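Local coordinates for dihydrodipicolinate synthase (Bacillus clausii KSM-K16, PDB 3E96), which belongs to the DapA family and probably acts as a 4-hydroxy-tetrahydrodipicolinate synthase, a lyase of the lysine-forming pathway, at residues Val39-Cys53 and Thr74-Gly87. Residues are numbered along the deposited sequence; the frame is centred on the assembly and turned at random.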
# COMPACT_ATOMS: atom_id res chain seq x y z
N VAL B 39 20.02 -15.19 -6.94
CA VAL B 39 19.70 -15.25 -8.36
C VAL B 39 20.24 -16.55 -8.96
O VAL B 39 19.53 -17.23 -9.70
CB VAL B 39 20.31 -14.05 -9.12
CG1 VAL B 39 20.18 -14.26 -10.62
CG2 VAL B 39 19.62 -12.76 -8.69
N ASP B 40 21.49 -16.88 -8.64
CA ASP B 40 22.10 -18.11 -9.15
C ASP B 40 21.34 -19.35 -8.69
O ASP B 40 21.05 -20.23 -9.50
CB ASP B 40 23.56 -18.24 -8.71
CG ASP B 40 24.48 -17.23 -9.39
OD1 ASP B 40 24.13 -16.76 -10.49
OD2 ASP B 40 25.55 -16.94 -8.82
N ARG B 41 21.01 -19.43 -7.41
CA ARG B 41 20.29 -20.59 -6.89
C ARG B 41 18.98 -20.78 -7.64
O ARG B 41 18.57 -21.90 -7.94
CB ARG B 41 20.01 -20.43 -5.40
CG ARG B 41 19.31 -21.64 -4.79
CD ARG B 41 19.11 -21.50 -3.29
NE ARG B 41 20.38 -21.34 -2.60
CZ ARG B 41 20.81 -20.19 -2.08
NH1 ARG B 41 20.07 -19.09 -2.17
NH2 ARG B 41 21.99 -20.14 -1.48
N ILE B 42 18.31 -19.67 -7.94
CA ILE B 42 17.04 -19.72 -8.64
C ILE B 42 17.17 -20.16 -10.10
O ILE B 42 16.62 -21.18 -10.50
CB ILE B 42 16.33 -18.35 -8.58
CG1 ILE B 42 15.90 -18.06 -7.14
CG2 ILE B 42 15.13 -18.32 -9.54
CD1 ILE B 42 15.31 -16.68 -6.92
N VAL B 43 17.91 -19.38 -10.89
CA VAL B 43 18.06 -19.67 -12.31
C VAL B 43 18.90 -20.88 -12.69
O VAL B 43 18.74 -21.43 -13.77
CB VAL B 43 18.59 -18.44 -13.07
CG1 VAL B 43 17.64 -17.26 -12.86
CG2 VAL B 43 19.99 -18.10 -12.61
N ASP B 44 19.80 -21.30 -11.81
CA ASP B 44 20.64 -22.46 -12.10
C ASP B 44 19.97 -23.76 -11.71
O ASP B 44 20.56 -24.83 -11.86
CB ASP B 44 22.00 -22.36 -11.40
CG ASP B 44 22.92 -21.36 -12.06
OD1 ASP B 44 22.92 -21.30 -13.31
OD2 ASP B 44 23.66 -20.66 -11.34
N ASN B 45 18.75 -23.67 -11.20
CA ASN B 45 18.04 -24.88 -10.78
C ASN B 45 16.68 -25.10 -11.42
O ASN B 45 15.76 -25.59 -10.76
CB ASN B 45 17.92 -24.92 -9.26
CG ASN B 45 19.25 -25.11 -8.57
OD1 ASN B 45 19.88 -24.15 -8.12
ND2 ASN B 45 19.71 -26.36 -8.52
N GLY B 46 16.54 -24.72 -12.68
CA GLY B 46 15.28 -24.93 -13.38
C GLY B 46 14.28 -23.81 -13.51
O GLY B 46 13.27 -23.98 -14.19
N ILE B 47 14.52 -22.66 -12.87
CA ILE B 47 13.59 -21.54 -12.96
C ILE B 47 14.00 -20.65 -14.13
O ILE B 47 15.13 -20.17 -14.19
CB ILE B 47 13.56 -20.73 -11.65
CG1 ILE B 47 13.39 -21.67 -10.45
CG2 ILE B 47 12.40 -19.73 -11.68
CD1 ILE B 47 12.18 -22.58 -10.53
N ASP B 48 13.07 -20.43 -15.06
CA ASP B 48 13.35 -19.64 -16.25
C ASP B 48 12.76 -18.24 -16.30
O ASP B 48 12.89 -17.54 -17.30
CB ASP B 48 12.90 -20.43 -17.49
CG ASP B 48 13.41 -21.86 -17.49
OD1 ASP B 48 14.59 -22.07 -17.12
OD2 ASP B 48 12.64 -22.77 -17.86
N VAL B 49 12.10 -17.83 -15.22
CA VAL B 49 11.54 -16.49 -15.12
C VAL B 49 11.84 -15.99 -13.71
O VAL B 49 11.54 -16.66 -12.73
CB VAL B 49 10.00 -16.48 -15.32
CG1 VAL B 49 9.46 -15.06 -15.15
CG2 VAL B 49 9.65 -17.02 -16.70
N ILE B 50 12.48 -14.82 -13.62
CA ILE B 50 12.80 -14.26 -12.32
C ILE B 50 12.19 -12.86 -12.26
O ILE B 50 12.21 -12.13 -13.25
CB ILE B 50 14.33 -14.23 -12.08
CG1 ILE B 50 14.62 -13.86 -10.62
CG2 ILE B 50 15.01 -13.27 -13.06
CD1 ILE B 50 16.07 -14.06 -10.21
N VAL B 51 11.65 -12.51 -11.10
CA VAL B 51 10.96 -11.24 -10.95
C VAL B 51 11.52 -10.29 -9.89
O VAL B 51 11.02 -10.24 -8.77
CB VAL B 51 9.47 -11.49 -10.64
CG1 VAL B 51 8.68 -10.20 -10.71
CG2 VAL B 51 8.91 -12.52 -11.62
N PRO B 52 12.57 -9.53 -10.23
CA PRO B 52 13.13 -8.60 -9.25
C PRO B 52 12.06 -7.55 -8.93
O PRO B 52 11.18 -7.29 -9.74
CB PRO B 52 14.34 -8.01 -9.97
CG PRO B 52 13.95 -8.10 -11.43
CD PRO B 52 13.31 -9.47 -11.50
N CYS B 53 12.15 -6.95 -7.74
CA CYS B 53 11.18 -5.94 -7.33
C CYS B 53 9.77 -6.51 -7.18
O CYS B 53 8.78 -5.81 -7.37
CB CYS B 53 11.18 -4.77 -8.32
SG CYS B 53 12.62 -3.71 -8.10
N THR B 74 20.01 -7.70 -11.51
CA THR B 74 19.41 -8.96 -11.94
C THR B 74 19.79 -9.28 -13.38
O THR B 74 20.18 -10.41 -13.69
CB THR B 74 17.88 -8.91 -11.81
OG1 THR B 74 17.52 -8.60 -10.45
CG2 THR B 74 17.27 -10.26 -12.19
N VAL B 75 19.66 -8.30 -14.26
CA VAL B 75 20.01 -8.50 -15.66
C VAL B 75 21.47 -8.94 -15.77
O VAL B 75 21.79 -9.85 -16.53
CB VAL B 75 19.79 -7.20 -16.48
CG1 VAL B 75 20.34 -7.38 -17.89
CG2 VAL B 75 18.31 -6.87 -16.54
N GLU B 76 22.34 -8.31 -14.98
CA GLU B 76 23.75 -8.66 -15.00
C GLU B 76 24.01 -10.07 -14.49
O GLU B 76 24.70 -10.86 -15.14
CB GLU B 76 24.57 -7.67 -14.17
CG GLU B 76 26.09 -7.91 -14.26
CD GLU B 76 26.87 -7.23 -13.15
OE1 GLU B 76 26.56 -6.07 -12.82
OE2 GLU B 76 27.82 -7.85 -12.62
N TYR B 77 23.47 -10.39 -13.32
CA TYR B 77 23.70 -11.70 -12.72
C TYR B 77 23.03 -12.85 -13.45
O TYR B 77 23.52 -13.98 -13.40
CB TYR B 77 23.27 -11.70 -11.25
CG TYR B 77 24.03 -10.72 -10.38
CD1 TYR B 77 25.38 -10.46 -10.60
CD2 TYR B 77 23.39 -10.05 -9.34
CE1 TYR B 77 26.08 -9.55 -9.79
CE2 TYR B 77 24.07 -9.15 -8.54
CZ TYR B 77 25.42 -8.90 -8.76
OH TYR B 77 26.08 -7.99 -7.97
N VAL B 78 21.91 -12.57 -14.12
CA VAL B 78 21.19 -13.60 -14.87
C VAL B 78 21.84 -13.83 -16.23
O VAL B 78 21.95 -14.96 -16.70
CB VAL B 78 19.71 -13.19 -15.10
CG1 VAL B 78 19.04 -14.15 -16.07
CG2 VAL B 78 18.96 -13.19 -13.77
N HIS B 79 22.28 -12.74 -16.85
CA HIS B 79 22.91 -12.75 -18.17
C HIS B 79 22.34 -13.77 -19.15
O HIS B 79 23.04 -14.69 -19.58
CB HIS B 79 24.43 -12.91 -18.04
CG HIS B 79 24.87 -14.12 -17.27
ND1 HIS B 79 24.63 -15.41 -17.72
CD2 HIS B 79 25.55 -14.25 -16.11
CE1 HIS B 79 25.15 -16.27 -16.86
NE2 HIS B 79 25.71 -15.59 -15.87
N GLY B 80 21.07 -13.61 -19.49
CA GLY B 80 20.42 -14.49 -20.45
C GLY B 80 19.90 -15.84 -20.01
O GLY B 80 19.19 -16.49 -20.77
N ARG B 81 20.23 -16.27 -18.80
CA ARG B 81 19.77 -17.57 -18.30
C ARG B 81 18.27 -17.66 -18.02
O ARG B 81 17.73 -18.75 -17.85
CB ARG B 81 20.54 -17.96 -17.04
CG ARG B 81 22.01 -18.28 -17.28
CD ARG B 81 22.70 -18.70 -15.99
NE ARG B 81 22.68 -17.64 -14.98
CZ ARG B 81 23.19 -17.75 -13.76
NH1 ARG B 81 23.76 -18.88 -13.38
NH2 ARG B 81 23.12 -16.73 -12.91
N ALA B 82 17.59 -16.52 -17.97
CA ALA B 82 16.16 -16.51 -17.71
C ALA B 82 15.55 -15.18 -18.09
O ALA B 82 16.26 -14.19 -18.27
CB ALA B 82 15.89 -16.80 -16.22
N LEU B 83 14.23 -15.16 -18.23
CA LEU B 83 13.53 -13.92 -18.55
C LEU B 83 13.52 -13.09 -17.28
O LEU B 83 13.34 -13.63 -16.18
CB LEU B 83 12.09 -14.20 -18.98
CG LEU B 83 11.88 -14.84 -20.36
CD1 LEU B 83 10.40 -15.12 -20.58
CD2 LEU B 83 12.42 -13.91 -21.43
N VAL B 84 13.72 -11.79 -17.42
CA VAL B 84 13.72 -10.89 -16.28
C VAL B 84 12.49 -9.99 -16.36
O VAL B 84 12.34 -9.22 -17.30
CB VAL B 84 14.99 -10.01 -16.27
CG1 VAL B 84 14.93 -9.01 -15.12
CG2 VAL B 84 16.22 -10.89 -16.14
N VAL B 85 11.60 -10.12 -15.37
CA VAL B 85 10.38 -9.33 -15.31
C VAL B 85 10.53 -8.36 -14.15
O VAL B 85 10.66 -8.77 -13.00
CB VAL B 85 9.15 -10.23 -15.07
CG1 VAL B 85 7.89 -9.38 -15.01
CG2 VAL B 85 9.06 -11.28 -16.18
N ALA B 86 10.52 -7.06 -14.46
CA ALA B 86 10.69 -6.04 -13.44
C ALA B 86 9.41 -5.54 -12.78
O ALA B 86 8.51 -5.04 -13.45
CB ALA B 86 11.46 -4.85 -14.03
N GLY B 87 9.34 -5.67 -11.46
CA GLY B 87 8.18 -5.19 -10.74
C GLY B 87 8.23 -3.67 -10.70
O GLY B 87 9.30 -3.08 -10.46
O HOH W 1 25.71 -14.68 -11.42
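D40 OD1 is gripped by two donors: R81 NH2 at 2.6 Å, with a nearly straight N-H...O angle (173°), and a water that also donates to Y77 O. The bond lies in the guanidinium plane, although the carboxylate plane is turned 72° from it; K36 takes the other oxygen, OD2. On R81, NH1 forms a second salt bridge, to D44 OD1 at 2.6 Å, and V43 CG2 sits over the centre of one guanidinium face, 3.4 Å from CZ. A bend at chi3 (-62°) folds the arginine so that NE also donates to V78 O, which R81 N reaches from the opposite face. A leucine in place of R81 would probably leave D40 and D44 without their shared counter-charge and the C-terminal ends of helices 32-43 and 64-78 less firmly tied.

Deeper in, V78 CG2 touches V39 CG1 at 3.5 Å and, roughly at right angles to that, I50 CG2, while the methyls of I50 and T74 meet tip to tip. The backbone of I50 evidences a parallel ladder: its N donates to L83 O (3.0 Å) and its O accepts from V85 N; G87 N to P52 O extends it. V51, its side chain near the predicted Schiff-base lysine K167, lies alongside V85. Strands 49-50 and 83-88, parallel and linked by helix 64-78, whose T74 and V78 pack on I50, make one beta-alpha-beta unit of the eight-stranded TIM barrel.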